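Local coordinates for protein 2-dehydropantoate 2-reductase (Porphyromonas gingivalis, PDB 2QYT) that probably catalyses the NADPH-dependent reduction of ketopantoate to pantoate in the pantothenate pathway, at residues Ile198-Lys201 and Phe202-Ile205; Pro191-Ile194 and Asp195-Ile198; Glu229-Ser232 and Leu233-Val237; Ala120-Ala123 and Glu124-Thr128. All blocks are in the same frame, centred on the assembly; numbering follows the deposited sequence.

Contact 1: residues Ile198-Lys201 and Phe202-Ile205; sequences IMKK and FMMI
Phe202 carries the aromatic ring of this contact, but it meets Ile198 through CB, which lies 3.5 Å from Ile198 O. CG of Phe202 stands opposite its own N (chi1 176°), and this turns the ring off the preceding helical turn. The ring packs on Ala120, Leu286 and Phe241 instead. The other flat groups are the peptides. Phe202 N bonds to Ile198 O (3.1 Å). Met203 N meets Met199 O at 2.8 Å. Ile205 N to Lys201 O is longer, and Met204 N to Lys200 O is weak.

Two selenomethionines run side by side, Met199 and Met203, pointing the same way. The close approach of their ends is doubtful, because Met199 was modelled in two conformers. Met203 also bends at its last torsion (chi3 -30°), which brings CE back over the helix to 3.5 Å from Lys200 CA. Phe241 of helix 227-244 touches both selenomethionines.

On another side of the helix, Ile205 CG2 rests 3.0 Å from Lys201 O, a tight fit beside the carbonyl. Lys201 NZ is held by Asn118 OD1 and Val140 O, and Lys201 makes a cation-pi contact with Tyr141. The segments form consecutive turns of helix 194-215. This is regular i to i+4 alpha-helical contact within the C-terminal region of a ketopantoate reductase, where the helix lies between strand 137-148 and helices 227-244 and 252-262.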
# COMPACT_ATOMS: atom_id res chain seq x y z
N ILE A 198 7.65 1.76 -6.10
CA ILE A 198 6.48 2.60 -5.95
C ILE A 198 5.92 3.15 -7.27
O ILE A 198 4.70 3.12 -7.48
CB ILE A 198 6.78 3.79 -5.02
CG1 ILE A 198 7.22 3.30 -3.64
CG2 ILE A 198 5.57 4.74 -4.90
CD1 ILE A 198 6.15 3.04 -2.78
N MSE A 199 6.77 3.75 -8.11
CA MSE A 199 6.29 4.22 -9.42
C MSE A 199 5.88 3.04 -10.28
O MSE A 199 4.86 3.09 -10.96
CB MSE A 199 7.29 5.14 -10.15
CG MSE A 199 8.63 4.54 -10.55
SE MSE A 199 9.50 5.48 -12.07
CE MSE A 199 9.12 4.22 -13.46
N LYS A 200 6.66 1.95 -10.22
CA LYS A 200 6.34 0.77 -11.00
C LYS A 200 4.93 0.23 -10.70
O LYS A 200 4.14 0.00 -11.62
CB LYS A 200 7.42 -0.32 -10.85
CG LYS A 200 7.40 -1.41 -11.92
CD LYS A 200 8.20 -2.64 -11.48
CE LYS A 200 7.37 -3.59 -10.59
NZ LYS A 200 8.09 -4.02 -9.35
N LYS A 201 4.61 0.09 -9.40
CA LYS A 201 3.27 -0.30 -8.97
C LYS A 201 2.20 0.68 -9.47
O LYS A 201 1.18 0.25 -10.02
CB LYS A 201 3.22 -0.40 -7.43
CG LYS A 201 1.84 -0.63 -6.83
CD LYS A 201 1.62 -2.08 -6.46
CE LYS A 201 0.15 -2.46 -6.46
NZ LYS A 201 -0.43 -2.12 -5.16
N PHE A 202 2.43 1.97 -9.27
CA PHE A 202 1.44 3.00 -9.61
C PHE A 202 1.14 3.10 -11.13
O PHE A 202 0.00 3.27 -11.53
CB PHE A 202 1.82 4.38 -9.06
CG PHE A 202 0.87 5.47 -9.48
CD1 PHE A 202 -0.33 5.67 -8.77
CD2 PHE A 202 1.13 6.24 -10.61
CE1 PHE A 202 -1.24 6.65 -9.14
CE2 PHE A 202 0.22 7.20 -11.02
CZ PHE A 202 -0.96 7.42 -10.29
N MSE A 203 2.19 3.02 -11.94
CA MSE A 203 2.04 3.08 -13.40
C MSE A 203 1.16 1.94 -13.92
O MSE A 203 0.23 2.19 -14.69
CB MSE A 203 3.41 3.07 -14.07
CG MSE A 203 4.19 4.36 -13.95
SE MSE A 203 6.04 4.16 -14.62
CE MSE A 203 6.31 2.28 -14.21
N MSE A 204 1.43 0.71 -13.46
CA MSE A 204 0.65 -0.48 -13.80
C MSE A 204 -0.84 -0.34 -13.47
O MSE A 204 -1.72 -0.62 -14.28
CB MSE A 204 1.19 -1.67 -13.03
CG MSE A 204 2.55 -2.14 -13.49
SE MSE A 204 2.48 -2.93 -15.26
CE MSE A 204 1.17 -4.35 -14.90
N ILE A 205 -1.12 0.08 -12.24
CA ILE A 205 -2.50 0.19 -11.78
C ILE A 205 -3.17 1.45 -12.33
O ILE A 205 -4.36 1.46 -12.58
CB ILE A 205 -2.61 0.09 -10.26
CG1 ILE A 205 -4.06 0.30 -9.82
CG2 ILE A 205 -1.72 1.09 -9.59
CD1 ILE A 205 -4.31 0.19 -8.33

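Contact 2: residues Pro191-Ile194 and Asp195-Ile198; sequences PTDI and DWYI
Asp193 and Trp196 meet where an inverse gamma turn runs straight into a helix. Asp193 is the centre of that turn, with Ile194 N bonded weakly to Thr192 O. It also occupies the N-cap position of helix 194-215, yet its carboxylate caps no amide. Its backbone O takes a weak bond from Trp196 N instead (3.1 Å).

The carboxylate touches two aromatic residues, one with each oxygen. CG sits between the backbone N and carbonyl carbon (chi1 58°), which carries the group alongside Trp196. The carboxylate and indole planes are only 22° apart, with OD2 3.5 Å from Trp196 CD1. Against Tyr197 the same carboxylate stands almost upright, 82° from the ring, and OD1 is 3.7 Å from Tyr197 CE2.

Tyr197 has several neighbours. Asp193 O lies at the ring edge, 3.3 Å from Tyr197 CD2. Trp196 CD1 sits over one face, toward the rim. Pro191 approaches obliquely, its CB 3.5 Å from Tyr197 CE2. Tyr162 also stacks with this ring. An ethanediol, probably from the crystallisation liquor, lies beside Pro191.

A water joins the turn to the first helical turn: it donates to Thr192 O and accepts weakly from Asp195 N. Asp195 OD1 makes a salt bridge to Lys137, so the helix start is also tied to strand 137-148. The regular helical bonding then begins with Ile198 N donating to Ile194 O, and that same oxygen lies 3.1 Å from Ile198 CG1.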
# COMPACT_ATOMS: atom_id res chain seq x y z
N PRO A 191 14.25 -2.59 -0.51
CA PRO A 191 15.22 -2.15 -1.47
C PRO A 191 15.62 -0.71 -1.25
O PRO A 191 14.88 0.10 -0.69
CB PRO A 191 14.45 -2.26 -2.80
CG PRO A 191 13.03 -1.87 -2.38
CD PRO A 191 12.88 -2.60 -1.08
N THR A 192 16.80 -0.39 -1.73
CA THR A 192 17.32 0.95 -1.65
C THR A 192 16.62 1.91 -2.62
O THR A 192 16.35 3.09 -2.28
CB THR A 192 18.86 0.91 -1.86
OG1 THR A 192 19.40 2.18 -1.51
CG2 THR A 192 19.24 0.55 -3.32
N ASP A 193 16.31 1.39 -3.81
CA ASP A 193 15.52 2.10 -4.82
C ASP A 193 14.03 1.88 -4.59
O ASP A 193 13.29 1.45 -5.48
CB ASP A 193 15.97 1.73 -6.25
CG ASP A 193 15.88 0.22 -6.57
OD1 ASP A 193 16.02 -0.63 -5.65
OD2 ASP A 193 15.70 -0.11 -7.77
N ILE A 194 13.56 2.20 -3.39
CA ILE A 194 12.16 2.00 -3.10
C ILE A 194 11.23 2.83 -4.01
O ILE A 194 10.13 2.38 -4.29
CB ILE A 194 11.81 2.24 -1.63
CG1 ILE A 194 10.34 1.91 -1.36
CG2 ILE A 194 12.20 3.66 -1.20
CD1 ILE A 194 10.04 0.44 -1.34
N ASP A 195 11.69 4.01 -4.44
CA ASP A 195 10.93 4.88 -5.34
C ASP A 195 10.55 4.16 -6.63
O ASP A 195 9.46 4.35 -7.17
CB ASP A 195 11.72 6.15 -5.69
CG ASP A 195 11.85 7.11 -4.52
OD1 ASP A 195 11.10 6.99 -3.54
OD2 ASP A 195 12.73 7.99 -4.57
N TRP A 196 11.46 3.33 -7.12
CA TRP A 196 11.23 2.57 -8.34
C TRP A 196 10.07 1.59 -8.20
O TRP A 196 9.21 1.54 -9.06
CB TRP A 196 12.51 1.87 -8.77
CG TRP A 196 12.31 0.75 -9.72
CD1 TRP A 196 12.70 -0.56 -9.55
CD2 TRP A 196 11.65 0.81 -10.99
NE1 TRP A 196 12.34 -1.31 -10.65
CE2 TRP A 196 11.70 -0.49 -11.55
CE3 TRP A 196 11.03 1.84 -11.72
CZ2 TRP A 196 11.14 -0.79 -12.80
CZ3 TRP A 196 10.49 1.54 -12.97
CH2 TRP A 196 10.54 0.24 -13.49
N TYR A 197 10.04 0.82 -7.11
CA TYR A 197 8.94 -0.13 -6.84
C TYR A 197 7.61 0.60 -6.72
O TYR A 197 6.57 0.13 -7.20
CB TYR A 197 9.21 -0.99 -5.59
CG TYR A 197 10.37 -1.92 -5.80
CD1 TYR A 197 10.16 -3.26 -6.18
CD2 TYR A 197 11.68 -1.47 -5.69
CE1 TYR A 197 11.26 -4.13 -6.42
CE2 TYR A 197 12.76 -2.31 -5.91
CZ TYR A 197 12.56 -3.64 -6.27
OH TYR A 197 13.66 -4.46 -6.51
N ILE A 198 7.65 1.76 -6.10
CA ILE A 198 6.48 2.60 -5.95
C ILE A 198 5.92 3.15 -7.27
O ILE A 198 4.70 3.12 -7.48
CB ILE A 198 6.78 3.79 -5.02
CG1 ILE A 198 7.22 3.30 -3.64
CG2 ILE A 198 5.57 4.74 -4.90
CD1 ILE A 198 6.15 3.04 -2.78
O HOH W 1 14.66 5.27 -3.67

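Contact 3: residues Glu229-Ser232 and Leu233-Val237; sequences ELLS and LLEEV
Glu236 lays its chain over the carbonyl of Ser232, with Glu236 CG 3.3 Å from Ser232 O. Both belong to helix 227-244, in the helical C-terminal region of the reductase. The contact is an i to i+4 pairing of adjacent turns. Four backbone bonds join them, from Leu233 N to Glu229 O (3.0 Å) through to Glu236 N to Ser232 O (3.1 Å).

The buried side is tightly packed. Leu233 CB lies 3.3 Å from Leu230 O, and its branch reaches Ala211, Met303 and Tyr304. Leu234 faces helix 252-262 through Val253, Leu256 and Leu257, and also touches Val207. Leu230 turns toward Ile222 and Leu223 of helix 219-225. These leucines thus join the helix to helices 194-215, 219-225, 252-262 and 302-309.

Glu236 is buried too, but its charge is not left alone. Its chain is extended beyond CG (chi2 177°), which carries the carboxylate to the start of helix 302-309. There OE1 accepts from Tyr304 N and OE2 from Met303 N. The amides at that helix start probably stabilise the negative charge.

The outer side is looser. Glu235 is exposed, and its side chain meets that of Leu231 only lightly, Leu231 CD1 4.2 Å from Glu235 CG. Ser232 turns its hydroxyl back along its own helix, where OG bonds to Pro228 O. Glu235 CG lies 3.4 Å from Leu231 O.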
# COMPACT_ATOMS: atom_id res chain seq x y z
N GLU A 229 -3.82 2.03 -27.91
CA GLU A 229 -4.27 2.90 -26.84
C GLU A 229 -3.54 2.53 -25.55
O GLU A 229 -3.03 3.41 -24.87
CB GLU A 229 -5.79 2.79 -26.64
CG GLU A 229 -6.61 3.44 -27.73
CD GLU A 229 -6.98 2.47 -28.85
OE1 GLU A 229 -6.10 1.74 -29.34
OE2 GLU A 229 -8.18 2.45 -29.23
N LEU A 230 -3.47 1.23 -25.28
CA LEU A 230 -2.82 0.73 -24.08
C LEU A 230 -1.38 1.23 -24.04
O LEU A 230 -0.96 1.81 -23.05
CB LEU A 230 -2.93 -0.79 -23.98
CG LEU A 230 -2.67 -1.53 -22.66
CD1 LEU A 230 -3.24 -0.86 -21.40
CD2 LEU A 230 -3.26 -2.91 -22.81
N LEU A 231 -0.66 1.06 -25.14
CA LEU A 231 0.71 1.54 -25.30
C LEU A 231 0.85 3.06 -25.20
O LEU A 231 1.84 3.56 -24.66
CB LEU A 231 1.28 1.06 -26.63
CG LEU A 231 2.68 1.48 -27.04
CD1 LEU A 231 3.71 0.95 -26.04
CD2 LEU A 231 2.98 0.96 -28.45
N SER A 232 -0.11 3.79 -25.74
CA SER A 232 -0.17 5.22 -25.54
C SER A 232 -0.20 5.61 -24.06
O SER A 232 0.43 6.57 -23.68
CB SER A 232 -1.36 5.83 -26.26
OG SER A 232 -1.16 5.68 -27.64
N LEU A 233 -0.96 4.87 -23.25
CA LEU A 233 -1.05 5.10 -21.81
C LEU A 233 0.28 4.78 -21.10
O LEU A 233 0.75 5.52 -20.22
CB LEU A 233 -2.19 4.25 -21.21
CG LEU A 233 -3.52 4.87 -20.73
CD1 LEU A 233 -4.00 6.09 -21.51
CD2 LEU A 233 -4.60 3.83 -20.64
N LEU A 234 0.89 3.67 -21.51
CA LEU A 234 2.17 3.24 -20.96
C LEU A 234 3.27 4.28 -21.21
O LEU A 234 4.02 4.64 -20.29
CB LEU A 234 2.53 1.88 -21.55
CG LEU A 234 2.42 0.55 -20.75
CD1 LEU A 234 1.78 0.63 -19.37
CD2 LEU A 234 1.78 -0.59 -21.58
N GLU A 235 3.32 4.81 -22.43
CA GLU A 235 4.32 5.80 -22.84
C GLU A 235 4.10 7.13 -22.13
O GLU A 235 5.07 7.82 -21.78
CB GLU A 235 4.30 6.02 -24.35
CG GLU A 235 4.92 4.89 -25.19
CD GLU A 235 4.95 5.22 -26.69
OE1 GLU A 235 5.68 4.51 -27.43
OE2 GLU A 235 4.24 6.17 -27.14
N GLU A 236 2.83 7.48 -21.93
CA GLU A 236 2.45 8.73 -21.30
C GLU A 236 2.85 8.79 -19.80
O GLU A 236 3.56 9.72 -19.39
CB GLU A 236 0.95 8.99 -21.49
CG GLU A 236 0.64 9.72 -22.78
CD GLU A 236 -0.85 9.92 -23.01
OE1 GLU A 236 -1.64 9.74 -22.06
OE2 GLU A 236 -1.22 10.25 -24.17
N VAL A 237 2.38 7.81 -19.03
CA VAL A 237 2.74 7.66 -17.62
C VAL A 237 4.26 7.57 -17.46
O VAL A 237 4.82 8.13 -16.52
CB VAL A 237 1.96 6.46 -16.91
CG1 VAL A 237 2.59 5.09 -17.19
CG2 VAL A 237 1.81 6.71 -15.38

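Contact 4: residues Ala120-Ala123 and Glu124-Thr128; sequences ADIA and ERMRT
Asp121 and Arg125 are brought together by their first torsions. Asp121 places CG over its own backbone, flanked by N and C (chi1 66°), and the carboxylate rises beside the first helical turn. Arg125 CG stands opposite the carbonyl carbon (chi1 -68°), which lays its methylenes beside Asp121; the chain then turns at chi3 and the guanidinium leads on. Arg125 CD is 3.4 Å from Asp121 OD1, but Arg125 NE stays 4.7 Å from that oxygen. The pair is therefore a near approach of opposite charges, with no salt bridge made.

Glu124 folds back. Its OE2 comes to 3.2 Å from Asp121 CA, while OE1 makes a salt bridge to Lys137. Asp121 is the N-cap residue of helix 122-126, but its side chain makes no capping bond. Its backbone O accepts from Arg125 N instead (3.1 Å). Met126 N to Ile122 O and Arg127 N to Ala123 O continue the helix.

Arg127 runs extended past Ala123 O, with CG 3.2 Å from that oxygen. At the far end Arg125 O is gripped twice, by Thr128 N and by Thr128 OG1 (2.8 Å). Met126 is buried against helix 96-103 and strand 111-115. Glu124 and Arg127 find their polar partners outside the segments, in Lys137 and Val135 O. Lys137 probably offsets the charge of Glu124, and the nearby Arg125 may ease that of Asp121 through space.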
# COMPACT_ATOMS: atom_id res chain seq x y z
N ALA A 120 0.80 7.60 -6.20
CA ALA A 120 2.14 7.96 -6.66
C ALA A 120 3.00 8.57 -5.55
O ALA A 120 4.21 8.40 -5.54
CB ALA A 120 2.05 8.93 -7.83
N ASP A 121 2.35 9.22 -4.60
CA ASP A 121 3.04 10.16 -3.74
C ASP A 121 2.49 10.22 -2.32
O ASP A 121 2.49 11.28 -1.72
CB ASP A 121 2.95 11.56 -4.37
CG ASP A 121 1.52 12.07 -4.41
OD1 ASP A 121 0.59 11.28 -4.16
OD2 ASP A 121 1.33 13.26 -4.68
N ILE A 122 2.01 9.09 -1.81
CA ILE A 122 1.39 9.01 -0.50
C ILE A 122 2.39 9.43 0.59
O ILE A 122 2.03 10.20 1.48
CB ILE A 122 0.84 7.60 -0.15
CG1 ILE A 122 -0.15 7.08 -1.19
CG2 ILE A 122 0.20 7.64 1.27
CD1 ILE A 122 -1.44 7.93 -1.34
N ALA A 123 3.63 8.93 0.49
CA ALA A 123 4.68 9.26 1.46
C ALA A 123 5.03 10.76 1.45
O ALA A 123 5.22 11.36 2.48
CB ALA A 123 5.93 8.42 1.18
N GLU A 124 5.13 11.35 0.27
CA GLU A 124 5.36 12.76 0.17
C GLU A 124 4.27 13.57 0.87
O GLU A 124 4.56 14.53 1.59
CB GLU A 124 5.47 13.20 -1.29
CG GLU A 124 6.80 12.84 -1.96
CD GLU A 124 6.93 11.36 -2.32
OE1 GLU A 124 8.08 10.92 -2.50
OE2 GLU A 124 5.89 10.65 -2.44
N ARG A 125 3.02 13.19 0.60
CA ARG A 125 1.85 13.82 1.16
C ARG A 125 1.91 13.77 2.70
O ARG A 125 1.88 14.81 3.37
CB ARG A 125 0.58 13.16 0.59
CG ARG A 125 0.38 13.46 -0.94
CD ARG A 125 -0.89 12.78 -1.53
NE ARG A 125 -2.13 13.12 -0.80
CZ ARG A 125 -2.60 14.36 -0.64
NH1 ARG A 125 -1.93 15.41 -1.12
NH2 ARG A 125 -3.74 14.57 0.03
N MSE A 126 2.09 12.57 3.23
CA MSE A 126 2.18 12.34 4.66
C MSE A 126 3.39 13.02 5.32
O MSE A 126 3.36 13.33 6.51
CB MSE A 126 2.19 10.85 4.95
CG MSE A 126 0.89 10.21 4.62
SE MSE A 126 0.63 8.52 5.53
CE MSE A 126 0.88 9.17 7.29
N ARG A 127 4.45 13.25 4.55
CA ARG A 127 5.59 14.01 5.04
C ARG A 127 5.37 15.52 5.13
O ARG A 127 6.31 16.26 5.48
CB ARG A 127 6.83 13.77 4.17
CG ARG A 127 7.47 12.47 4.44
CD ARG A 127 8.67 12.23 3.51
NE ARG A 127 9.02 10.82 3.51
CZ ARG A 127 9.97 10.27 2.76
NH1 ARG A 127 10.70 11.02 1.95
NH2 ARG A 127 10.19 8.97 2.84
N THR A 128 4.17 15.99 4.79
CA THR A 128 3.89 17.42 4.83
C THR A 128 4.02 17.88 6.29
O THR A 128 4.72 18.84 6.57
CB THR A 128 2.50 17.75 4.24
OG1 THR A 128 2.55 17.50 2.84
CG2 THR A 128 2.14 19.17 4.41

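All four contacts are local, between neighbouring stretches of chain, so none closes a long loop and none encloses another. Contact 4 comes first, on the short helix following strand 111-115 of the parallel sheet. Contact 2 follows at the start of helix 194-215, and contact 1 continues along that helix, sharing Ile198 with it. Contact 3 comes last, on helix 227-244. Ala120 of contact 4 touches Phe202 and Ile198, and Lys137 makes salt bridges to both Glu124 and Asp195; these joins tie the Rossmann-type part to helix 194-215. Contact 1 meets contact 3 through Met203 CG and Val237 CG2, 3.6 Å apart. Contacts 3 and 4 do not touch.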